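Side-chain contacts in choline dehydrogenase and related flavoproteins (Aspergillus oryzae, PDB 3Q9T), which probably oxidises formate as a flavoenzyme of the glucose-methanol-choline oxidoreductase family, with 8-formyl-FAD in its catalytic site: residues T69-V72 against E78-E81; N449-D454 against R499-R504; K175-K178 against Q182-I185; P168-L173 against L352-G357. One frame throughout, in Å; residues are numbered along the deposited sequence.

Contact 1. Residues T69-V72 against E78-E81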
loop_
_atom_site.group_PDB
_atom_site.type_symbol
_atom_site.label_atom_id
_atom_site.label_comp_id
_atom_site.label_asym_id
_atom_site.label_seq_id
_atom_site.Cartn_x
_atom_site.Cartn_y
_atom_site.Cartn_z
ATOM N N THR A 69 2.670 8.536 -1.501
ATOM C CA THR A 69 3.790 8.084 -2.316
ATOM C C THR A 69 4.074 6.592 -2.219
ATOM O O THR A 69 3.918 5.981 -1.166
ATOM C CB THR A 69 5.124 8.912 -2.099
ATOM O OG1 THR A 69 6.056 8.170 -1.316
ATOM C CG2 THR A 69 4.871 10.238 -1.485
ATOM N N THR A 70 4.477 6.015 -3.346
ATOM C CA THR A 70 4.865 4.612 -3.406
ATOM C C THR A 70 6.255 4.439 -2.802
ATOM O O THR A 70 7.238 5.028 -3.278
ATOM C CB THR A 70 4.879 4.092 -4.868
ATOM O OG1 THR A 70 3.566 4.175 -5.422
ATOM C CG2 THR A 70 5.383 2.634 -4.945
ATOM N N MET A 71 6.323 3.622 -1.759
ATOM C CA MET A 71 7.554 3.404 -1.007
ATOM C C MET A 71 8.410 2.363 -1.694
ATOM O O MET A 71 9.619 2.534 -1.851
ATOM C CB MET A 71 7.220 2.952 0.415
ATOM C CG MET A 71 6.473 4.018 1.227
ATOM S SD MET A 71 7.571 5.352 1.785
ATOM C CE MET A 71 6.540 6.770 1.432
ATOM N N VAL A 72 7.773 1.270 -2.089
ATOM C CA VAL A 72 8.450 0.253 -2.853
ATOM C C VAL A 72 7.575 -0.286 -3.961
ATOM O O VAL A 72 6.360 -0.412 -3.806
ATOM C CB VAL A 72 9.081 -0.869 -1.956
ATOM C CG1 VAL A 72 8.657 -0.726 -0.515
ATOM C CG2 VAL A 72 8.799 -2.246 -2.499
ATOM N N GLU A 78 4.661 -4.275 -3.361
ATOM C CA GLU A 78 4.417 -2.850 -3.608
ATOM C C GLU A 78 3.534 -2.226 -2.527
ATOM O O GLU A 78 2.466 -2.750 -2.180
ATOM C CB GLU A 78 3.830 -2.609 -5.003
ATOM C CG GLU A 78 3.650 -1.120 -5.390
ATOM C CD GLU A 78 3.290 -0.933 -6.866
ATOM O OE1 GLU A 78 2.923 0.186 -7.287
ATOM O OE2 GLU A 78 3.390 -1.919 -7.618
ATOM N N ARG A 79 3.990 -1.098 -1.991
ATOM C CA ARG A 79 3.231 -0.396 -0.969
ATOM C C ARG A 79 3.197 1.101 -1.270
ATOM O O ARG A 79 4.193 1.691 -1.681
ATOM C CB ARG A 79 3.843 -0.654 0.400
ATOM C CG ARG A 79 3.246 0.143 1.532
ATOM C CD ARG A 79 3.352 -0.653 2.819
ATOM N NE ARG A 79 4.731 -0.971 3.183
ATOM C CZ ARG A 79 5.567 -0.096 3.742
ATOM N NH1 ARG A 79 5.167 1.139 3.996
ATOM N NH2 ARG A 79 6.802 -0.447 4.053
ATOM N N ILE A 80 2.043 1.708 -1.065
ATOM C CA ILE A 80 1.902 3.133 -1.245
ATOM C C ILE A 80 1.475 3.652 0.117
ATOM O O ILE A 80 0.786 2.959 0.857
ATOM C CB ILE A 80 0.900 3.469 -2.359
ATOM C CG1 ILE A 80 0.780 4.989 -2.545
ATOM C CG2 ILE A 80 -0.465 2.824 -2.068
ATOM C CD1 ILE A 80 -0.200 5.387 -3.678
ATOM N N GLU A 81 1.955 4.831 0.489
ATOM C CA GLU A 81 1.651 5.367 1.814
ATOM C C GLU A 81 1.181 6.811 1.787
ATOM O O GLU A 81 1.459 7.568 0.837
ATOM C CB GLU A 81 2.864 5.252 2.742
ATOM C CG GLU A 81 3.325 3.822 3.033
ATOM C CD GLU A 81 2.477 3.120 4.092
ATOM O OE1 GLU A 81 1.606 3.773 4.697
ATOM O OE2 GLU A 81 2.691 1.909 4.327
HETATM O O HOH W 1 1.880 2.046 -5.803
#
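Met71 and Glu81 lean on each other across a bulged antiparallel beta hairpin, their CG atoms 3.6 Å apart and their side chains set roughly perpendicular. The bulge is read from the register. Thr69 is a hydrogen-bonded partner of Glu81 and Thr70 a non-hydrogen-bonded partner of Ile80, but Val72 then pairs with Arg79, one residue out of step, with Met71 between as the extra residue. Met71 N reaches Arg79 O at 2.9 Å and Arg79 N reaches Val72 O at 3.1 Å, so the extra residue costs the pairing no bond at Arg79. Met71 CG, beside the backbone N and anti to the carbonyl carbon (chi1 -64°), also comes obliquely on the Arg79 guanidinium, 4.2 Å from Arg79 NH1. Glu81 folds at chi2 (-79°), which brings its carboxylate back toward Arg79 on the same strand; Arg79 NH1 to Glu81 OE2 is 2.6 Å, on the anti side of the carboxylate and 28° out of its plane. Beside Thr70 and Ile80, the Glu78 chain runs out extended, and a water spans the strands, 2.6 Å from Glu78 OE1, to which it donates, and 2.7 Å from Thr70 OG1. Glu78 OE2 pairs with Lys68 of the second subunit, and Ile80 packs on Ile80 of that subunit, which places both residues at the dimer interface. The Arg79 guanidinium is also held by Tyr77 OH and by the carbonyls of Leu502 and Cys505, while His407 shares Glu81 OE2. With its bonds spread over NE, NH1 and NH2, the buried guanidinium is fixed in rotation, and Glu81 probably balances its charge.

Contact 2. Residues N449-D454 against R499-R504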
loop_
_atom_site.group_PDB
_atom_site.type_symbol
_atom_site.label_atom_id
_atom_site.label_comp_id
_atom_site.label_asym_id
_atom_site.label_seq_id
_atom_site.Cartn_x
_atom_site.Cartn_y
_atom_site.Cartn_z
ATOM N N ASN A 449 10.961 3.879 -4.975
ATOM C CA ASN A 449 11.671 2.719 -5.477
ATOM C C ASN A 449 12.664 2.141 -4.468
ATOM O O ASN A 449 13.755 1.705 -4.835
ATOM C CB ASN A 449 12.360 3.054 -6.799
ATOM C CG ASN A 449 12.738 1.812 -7.593
ATOM O OD1 ASN A 449 12.003 0.824 -7.600
ATOM N ND2 ASN A 449 13.891 1.856 -8.264
ATOM N N PHE A 450 12.272 2.137 -3.201
ATOM C CA PHE A 450 13.095 1.575 -2.143
ATOM C C PHE A 450 13.311 0.083 -2.388
ATOM O O PHE A 450 12.367 -0.657 -2.737
ATOM C CB PHE A 450 12.411 1.752 -0.778
ATOM C CG PHE A 450 12.511 3.134 -0.191
ATOM C CD1 PHE A 450 13.626 3.942 -0.425
ATOM C CD2 PHE A 450 11.513 3.605 0.655
ATOM C CE1 PHE A 450 13.728 5.192 0.147
ATOM C CE2 PHE A 450 11.601 4.878 1.224
ATOM C CZ PHE A 450 12.714 5.664 0.980
ATOM N N PHE A 451 14.547 -0.363 -2.198
ATOM C CA PHE A 451 14.861 -1.787 -2.221
ATOM C C PHE A 451 14.668 -2.449 -3.610
ATOM O O PHE A 451 14.436 -3.652 -3.714
ATOM C CB PHE A 451 14.059 -2.510 -1.134
ATOM C CG PHE A 451 14.388 -2.043 0.262
ATOM C CD1 PHE A 451 15.652 -2.277 0.808
ATOM C CD2 PHE A 451 13.451 -1.361 1.029
ATOM C CE1 PHE A 451 15.969 -1.849 2.071
ATOM C CE2 PHE A 451 13.766 -0.922 2.317
ATOM C CZ PHE A 451 15.022 -1.166 2.841
ATOM N N ALA A 452 14.747 -1.658 -4.671
ATOM C CA ALA A 452 14.713 -2.230 -6.018
ATOM C C ALA A 452 15.803 -3.298 -6.143
ATOM O O ALA A 452 15.603 -4.327 -6.775
ATOM C CB ALA A 452 14.890 -1.148 -7.073
ATOM N N ASN A 453 16.956 -3.050 -5.522
ATOM C CA ASN A 453 18.057 -4.014 -5.524
ATOM C C ASN A 453 18.027 -4.867 -4.245
ATOM O O ASN A 453 17.955 -4.328 -3.139
ATOM C CB ASN A 453 19.400 -3.274 -5.661
ATOM C CG ASN A 453 20.581 -4.212 -5.889
ATOM O OD1 ASN A 453 20.667 -5.284 -5.284
ATOM N ND2 ASN A 453 21.507 -3.802 -6.757
ATOM N N ASP A 454 18.075 -6.190 -4.389
ATOM C CA ASP A 454 18.084 -7.105 -3.231
ATOM C C ASP A 454 19.212 -6.863 -2.219
ATOM O O ASP A 454 19.026 -7.061 -1.011
ATOM C CB ASP A 454 18.145 -8.552 -3.707
ATOM C CG ASP A 454 16.802 -9.071 -4.208
ATOM O OD1 ASP A 454 15.821 -8.293 -4.277
ATOM O OD2 ASP A 454 16.741 -10.271 -4.543
ATOM N N ARG A 499 10.594 -10.097 4.119
ATOM C CA ARG A 499 9.235 -9.585 4.178
ATOM C C ARG A 499 9.130 -8.448 5.197
ATOM O O ARG A 499 8.505 -7.417 4.939
ATOM C CB ARG A 499 8.276 -10.716 4.550
ATOM C CG ARG A 499 6.856 -10.260 4.838
ATOM C CD ARG A 499 6.068 -9.986 3.567
ATOM N NE ARG A 499 4.729 -9.472 3.855
ATOM C CZ ARG A 499 3.810 -9.223 2.928
ATOM N NH1 ARG A 499 4.080 -9.453 1.651
ATOM N NH2 ARG A 499 2.628 -8.747 3.275
ATOM N N ALA A 500 9.746 -8.647 6.354
ATOM C CA ALA A 500 9.777 -7.633 7.405
ATOM C C ALA A 500 10.343 -6.298 6.912
ATOM O O ALA A 500 9.770 -5.244 7.176
ATOM C CB ALA A 500 10.590 -8.133 8.598
ATOM N N VAL A 501 11.465 -6.344 6.198
ATOM C CA VAL A 501 12.100 -5.119 5.718
ATOM C C VAL A 501 11.188 -4.370 4.739
ATOM O O VAL A 501 10.932 -3.175 4.888
ATOM C CB VAL A 501 13.461 -5.420 5.067
ATOM C CG1 VAL A 501 13.990 -4.204 4.352
ATOM C CG2 VAL A 501 14.454 -5.897 6.121
ATOM N N LEU A 502 10.672 -5.084 3.747
ATOM C CA LEU A 502 9.799 -4.462 2.765
ATOM C C LEU A 502 8.524 -3.918 3.404
ATOM O O LEU A 502 8.049 -2.837 3.047
ATOM C CB LEU A 502 9.458 -5.426 1.623
ATOM C CG LEU A 502 10.652 -5.977 0.835
ATOM C CD1 LEU A 502 10.181 -6.971 -0.190
ATOM C CD2 LEU A 502 11.466 -4.856 0.172
ATOM N N ASP A 503 7.967 -4.661 4.340
ATOM C CA ASP A 503 6.647 -4.323 4.851
ATOM C C ASP A 503 6.688 -3.292 5.967
ATOM O O ASP A 503 5.670 -2.681 6.300
ATOM C CB ASP A 503 5.901 -5.579 5.316
ATOM C CG ASP A 503 4.410 -5.371 5.350
ATOM O OD1 ASP A 503 3.875 -4.791 4.377
ATOM O OD2 ASP A 503 3.775 -5.760 6.347
ATOM N N ARG A 504 7.862 -3.093 6.545
ATOM C CA ARG A 504 7.977 -2.222 7.701
ATOM C C ARG A 504 8.802 -0.975 7.435
ATOM O O ARG A 504 8.920 -0.097 8.306
ATOM C CB ARG A 504 8.634 -2.982 8.835
ATOM C CG ARG A 504 7.724 -3.905 9.563
ATOM C CD ARG A 504 7.948 -3.688 11.028
ATOM N NE ARG A 504 8.506 -4.876 11.608
ATOM C CZ ARG A 504 8.907 -4.981 12.864
ATOM N NH1 ARG A 504 8.859 -3.934 13.680
ATOM N NH2 ARG A 504 9.383 -6.146 13.285
#
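Phe451 is the residue that crosses to helix 499-504, where it meets Val501 and Leu502; its CA lies 7.6 Å from that of Leu502. The chain prepares this approach from Asn449, the first residue of a type II beta turn that ends at Ala452. Next comes Phe450, whose backbone is hydrogen-bonded to Met71 of the hairpin while its side chain touches Pro308. Phe451 occupies the third position of the turn, with a positive phi of 66°, and from there its CB points at the helix. CG stands beside the backbone N, anti to the carbonyl carbon, and the ring extends so that its far end lies against Val501. The CG1 methyl of Val501 sits over one face, 3.9 Å from the centroid of the Phe451 ring and 24° off the normal: a CH-pi contact displaced toward the rim, with CZ of Phe451 the nearest ring atom to Val501 CG1 at 3.5 Å. Leu502 serves the root of the same side chain, its CD2 touching Phe451 CB at 3.7 Å as the leucine runs back along the phenylalanine, antiparallel to it. Further along, Asn453 is an N-cap, its OD1 accepting from Leu455 N at the start of helix 454-473. Asp454 forms a salt bridge with Arg74, which also binds Phe451 O. Ile457 of that helix touches both Phe451 and Leu502. The elements are thus a type II beta turn with positive phi at its third position, followed by an N-capped helix, with Phe451 packed through CH-pi and apolar contacts on helix 494-504.

Contact 3. Residues K175-K178 against Q182-I185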
loop_
_atom_site.group_PDB
_atom_site.type_symbol
_atom_site.label_atom_id
_atom_site.label_comp_id
_atom_site.label_asym_id
_atom_site.label_seq_id
_atom_site.Cartn_x
_atom_site.Cartn_y
_atom_site.Cartn_z
ATOM N N LYS A 175 28.066 2.752 26.743
ATOM C CA LYS A 175 28.750 1.538 27.197
ATOM C C LYS A 175 28.514 0.392 26.201
ATOM O O LYS A 175 29.448 -0.318 25.803
ATOM C CB LYS A 175 28.217 1.146 28.578
ATOM C CG LYS A 175 29.261 0.721 29.591
ATOM C CD LYS A 175 28.612 0.285 30.916
ATOM C CE LYS A 175 28.062 1.463 31.705
ATOM N NZ LYS A 175 27.237 1.035 32.874
ATOM N N ALA A 176 27.255 0.226 25.798
ATOM C CA ALA A 176 26.885 -0.841 24.880
ATOM C C ALA A 176 27.660 -0.709 23.573
ATOM O O ALA A 176 28.263 -1.671 23.099
ATOM C CB ALA A 176 25.378 -0.810 24.621
ATOM N N TRP A 177 27.659 0.505 23.022
ATOM C CA TRP A 177 28.334 0.804 21.765
ATOM C C TRP A 177 29.816 0.449 21.801
ATOM O O TRP A 177 30.337 -0.220 20.898
ATOM C CB TRP A 177 28.160 2.294 21.413
ATOM C CG TRP A 177 28.594 2.648 20.020
ATOM C CD1 TRP A 177 29.824 3.088 19.629
ATOM C CD2 TRP A 177 27.797 2.571 18.829
ATOM N NE1 TRP A 177 29.844 3.293 18.274
ATOM C CE2 TRP A 177 28.612 2.988 17.758
ATOM C CE3 TRP A 177 26.473 2.202 18.569
ATOM C CZ2 TRP A 177 28.150 3.036 16.440
ATOM C CZ3 TRP A 177 26.009 2.253 17.259
ATOM C CH2 TRP A 177 26.844 2.668 16.210
ATOM N N LYS A 178 30.505 0.928 22.827
ATOM C CA LYS A 178 31.929 0.617 22.990
ATOM C C LYS A 178 32.153 -0.882 23.209
ATOM O O LYS A 178 33.143 -1.447 22.733
ATOM C CB LYS A 178 32.541 1.429 24.135
ATOM C CG LYS A 178 32.547 2.934 23.885
ATOM C CD LYS A 178 32.773 3.711 25.173
ATOM C CE LYS A 178 34.129 3.386 25.783
ATOM N NZ LYS A 178 35.254 3.767 24.881
ATOM N N GLN A 182 32.959 -0.531 18.669
ATOM C CA GLN A 182 32.737 0.592 17.757
ATOM C C GLN A 182 33.158 1.878 18.448
ATOM O O GLN A 182 32.992 2.024 19.661
ATOM C CB GLN A 182 31.264 0.689 17.342
ATOM C CG GLN A 182 30.778 -0.464 16.485
ATOM C CD GLN A 182 31.508 -0.527 15.145
ATOM O OE1 GLN A 182 32.052 -1.563 14.775
ATOM N NE2 GLN A 182 31.529 0.592 14.421
ATOM N N PRO A 183 33.688 2.823 17.668
ATOM C CA PRO A 183 34.267 4.045 18.229
ATOM C C PRO A 183 33.202 5.045 18.639
ATOM O O PRO A 183 32.108 5.056 18.081
ATOM C CB PRO A 183 35.069 4.628 17.055
ATOM C CG PRO A 183 34.963 3.617 15.923
ATOM C CD PRO A 183 33.768 2.788 16.199
ATOM N N LEU A 184 33.533 5.853 19.635
ATOM C CA LEU A 184 32.846 7.103 19.899
ATOM C C LEU A 184 33.467 8.187 19.005
ATOM O O LEU A 184 34.662 8.139 18.704
ATOM C CB LEU A 184 33.062 7.469 21.365
ATOM C CG LEU A 184 31.924 7.286 22.373
ATOM C CD1 LEU A 184 30.989 6.121 22.023
ATOM C CD2 LEU A 184 32.496 7.169 23.783
ATOM N N ILE A 185 32.672 9.164 18.579
ATOM C CA ILE A 185 33.198 10.249 17.770
ATOM C C ILE A 185 32.388 11.527 17.962
ATOM O O ILE A 185 31.155 11.490 18.022
ATOM C CB ILE A 185 33.249 9.879 16.262
ATOM C CG1 ILE A 185 34.003 10.958 15.470
ATOM C CG2 ILE A 185 31.832 9.668 15.700
ATOM C CD1 ILE A 185 34.315 10.576 14.020
#
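Trp177 and Gln182 meet at the C-terminal end of helix 167-179, where the loop that leads on to strand 195-204 packs against the last turn. The indole is the centre of the contact, and three neighbours address it from different directions. Gln182 comes over one face: its CB lies 3.0 Å above the ring plane, offset toward the rim, and the packing is tight, with CB of Gln182 only 3.1 Å from NE1 of Trp177. Its chain then bends at chi2, and the amide leads away with its plane 85° from that of the ring, so it is the aliphatic root and not the amide that covers the indole. Pro183 approaches at the ring edge with its carbonyl. Leu184 arrives obliquely, CD1 at 4.0 Å from Trp177 CD1. The Lys178 methylenes lie across Leu184 at the exposed rim of the contact, with Lys178 CD 3.7 Å from Leu184 CD2. A weak backbone bond from Gln182 N to Trp177 O, 3.5 Å long, adds a link between loop and helix. Leu196 of strand 195-204 and Leu470 of helix 454-473 also touch the indole. The indole N-H is spent on the loop: NE1 of Trp177 donates to Pro183 O at 2.9 Å, the hydrogen bond bent to 134° and entering 46° above the carbonyl plane.

Contact 4. Residues P168-L173 against L352-G357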
loop_
_atom_site.group_PDB
_atom_site.type_symbol
_atom_site.label_atom_id
_atom_site.label_comp_id
_atom_site.label_asym_id
_atom_site.label_seq_id
_atom_site.Cartn_x
_atom_site.Cartn_y
_atom_site.Cartn_z
ATOM N N PRO A 168 21.168 8.338 32.389
ATOM C CA PRO A 168 21.384 6.886 32.536
ATOM C C PRO A 168 21.221 6.113 31.213
ATOM O O PRO A 168 21.979 5.180 30.922
ATOM C CB PRO A 168 20.294 6.472 33.525
ATOM C CG PRO A 168 20.060 7.703 34.355
ATOM C CD PRO A 168 20.180 8.846 33.363
ATOM N N PHE A 169 20.234 6.512 30.422
ATOM C CA PHE A 169 20.027 5.957 29.084
ATOM C C PHE A 169 21.252 6.219 28.204
ATOM O O PHE A 169 21.855 5.287 27.657
ATOM C CB PHE A 169 18.747 6.561 28.491
ATOM C CG PHE A 169 18.588 6.361 27.013
ATOM C CD1 PHE A 169 19.132 7.267 26.116
ATOM C CD2 PHE A 169 17.852 5.288 26.516
ATOM C CE1 PHE A 169 18.973 7.092 24.745
ATOM C CE2 PHE A 169 17.686 5.114 25.141
ATOM C CZ PHE A 169 18.237 6.021 24.260
ATOM N N ARG A 170 21.662 7.480 28.103
ATOM C CA ARG A 170 22.852 7.795 27.306
ATOM C C ARG A 170 24.086 7.022 27.763
ATOM O O ARG A 170 24.891 6.555 26.935
ATOM C CB ARG A 170 23.138 9.299 27.303
ATOM C CG ARG A 170 21.989 10.142 26.736
ATOM C CD ARG A 170 22.439 11.576 26.521
ATOM N NE ARG A 170 22.773 12.239 27.772
ATOM C CZ ARG A 170 21.886 12.846 28.555
ATOM N NH1 ARG A 170 20.597 12.879 28.220
ATOM N NH2 ARG A 170 22.287 13.420 29.679
ATOM N N GLU A 171 24.243 6.891 29.077
ATOM C CA GLU A 171 25.428 6.232 29.636
ATOM C C GLU A 171 25.450 4.739 29.286
ATOM O O GLU A 171 26.481 4.200 28.885
ATOM C CB GLU A 171 25.507 6.455 31.150
ATOM C CG GLU A 171 25.810 5.197 31.959
ATOM C CD GLU A 171 27.215 5.184 32.549
ATOM O OE1 GLU A 171 28.181 5.506 31.819
ATOM O OE2 GLU A 171 27.349 4.851 33.748
ATOM N N ASN A 172 24.302 4.078 29.404
ATOM C CA ASN A 172 24.196 2.673 28.999
ATOM C C ASN A 172 24.378 2.408 27.495
ATOM O O ASN A 172 25.028 1.431 27.110
ATOM C CB ASN A 172 22.897 2.073 29.497
ATOM C CG ASN A 172 22.966 1.704 30.968
ATOM O OD1 ASN A 172 23.497 0.657 31.332
ATOM N ND2 ASN A 172 22.438 2.572 31.822
ATOM N N LEU A 173 23.834 3.300 26.666
ATOM C CA LEU A 173 23.939 3.192 25.218
ATOM C C LEU A 173 25.390 3.347 24.820
ATOM O O LEU A 173 25.886 2.647 23.938
ATOM C CB LEU A 173 23.080 4.276 24.536
ATOM C CG LEU A 173 23.041 4.339 22.996
ATOM C CD1 LEU A 173 22.786 2.964 22.393
ATOM C CD2 LEU A 173 22.011 5.374 22.457
ATOM N N LEU A 352 14.369 14.870 21.250
ATOM C CA LEU A 352 14.286 13.447 21.630
ATOM C C LEU A 352 15.303 12.525 20.970
ATOM O O LEU A 352 15.222 11.316 21.114
ATOM C CB LEU A 352 12.874 12.889 21.400
ATOM C CG LEU A 352 11.735 13.786 21.880
ATOM C CD1 LEU A 352 10.365 13.229 21.466
ATOM C CD2 LEU A 352 11.817 13.992 23.386
ATOM N N LEU A 353 16.269 13.093 20.266
ATOM C CA LEU A 353 17.321 12.301 19.668
ATOM C C LEU A 353 18.622 12.944 20.125
ATOM O O LEU A 353 18.859 14.102 19.804
ATOM C CB LEU A 353 17.219 12.384 18.145
ATOM C CG LEU A 353 17.742 11.241 17.267
ATOM C CD1 LEU A 353 18.005 11.718 15.837
ATOM C CD2 LEU A 353 18.962 10.529 17.854
ATOM N N GLU A 354 19.463 12.213 20.861
ATOM C CA GLU A 354 20.672 12.819 21.457
ATOM C C GLU A 354 21.955 12.099 21.085
ATOM O O GLU A 354 23.023 12.715 21.026
ATOM C CB GLU A 354 20.557 12.898 22.981
ATOM C CG GLU A 354 19.371 13.742 23.454
ATOM C CD GLU A 354 19.151 13.664 24.949
ATOM O OE1 GLU A 354 19.590 12.646 25.534
ATOM O OE2 GLU A 354 18.554 14.609 25.534
ATOM N N LEU A 355 21.838 10.790 20.883
ATOM C CA LEU A 355 22.937 9.972 20.412
ATOM C C LEU A 355 22.576 9.379 19.060
ATOM O O LEU A 355 21.469 8.844 18.862
ATOM C CB LEU A 355 23.252 8.853 21.411
ATOM C CG LEU A 355 23.898 9.336 22.705
ATOM C CD1 LEU A 355 23.734 8.318 23.815
ATOM C CD2 LEU A 355 25.376 9.703 22.485
ATOM N N VAL A 356 23.532 9.450 18.147
ATOM C CA VAL A 356 23.350 8.984 16.787
ATOM C C VAL A 356 24.584 8.202 16.359
ATOM O O VAL A 356 25.725 8.649 16.592
ATOM C CB VAL A 356 23.136 10.187 15.813
ATOM C CG1 VAL A 356 23.193 9.726 14.367
ATOM C CG2 VAL A 356 21.829 10.915 16.126
ATOM N N GLY A 357 24.365 7.056 15.711
ATOM C CA GLY A 357 25.464 6.193 15.304
ATOM C C GLY A 357 25.696 6.061 13.804
ATOM O O GLY A 357 24.761 5.914 13.016
#
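Arg170 and Leu355, with CA atoms 7.2 Å apart, mark the nearest backbone approach between helix 168-173 and strand 353-357, whose axes run nearly parallel, 8° apart, with a closest approach of 9.6 Å. The strand is irregular at Glu354, where psi of -31° departs from extended geometry, and as a result both Glu354 and Leu355 direct their CB atoms at the helix. Leu355 makes the apolar half of the contact. Its CD1 enters between successive turns of the helix, 3.6 Å from Arg170 CA and 3.7 Å from Leu173 CD2, and it lies against the CB of Arg170 as well. Leu173 and Leu355 overlap lengthwise, pointing opposite ways, whereas the Arg170 chain passes across Leu355. Farther out, Arg170 bends at chi3 and turns its guanidinium toward the strand. NH1 of Arg170 gives a salt bridge to Glu354 OE1 at 2.9 Å, on the syn side but 29° out of the carboxylate plane; with the planes of the two groups 63° apart, one N-H makes the bridge. Glu354 extends beyond CG to reach it. Its other oxygen, OE2, accepts from Ile163 N, and Arg170 NH1 donates also to Ile163 O. Both charged groups therefore bind the backbone of one residue besides each other. That closed set of bonds gives the buried carboxylate partners on both oxygens, would probably favour its ionised form, and links helix, strand and the chain at Ile163.

From the N terminus, contact 1 closes first, as a short hairpin with five residues between its segments. Helix 167-179 then opens contact 4, and before that long loop closes at strand 353-358, contact 3 forms and finishes wholly within it, on the same helix. Contact 2 comes last, spanning 44 residues between 449-454 and 499-504. No two contacts cross. In space they form two pairs. Contacts 1 and 2 touch, through Arg79 and Leu502 and through Met71 and Phe450, so the hairpin meets the C-terminal part of the chain beside the second subunit. Contact 4 ties helix 167-179 to strand 353-358 of the mixed sheet, and contact 3 folds the following loop onto that helix's end.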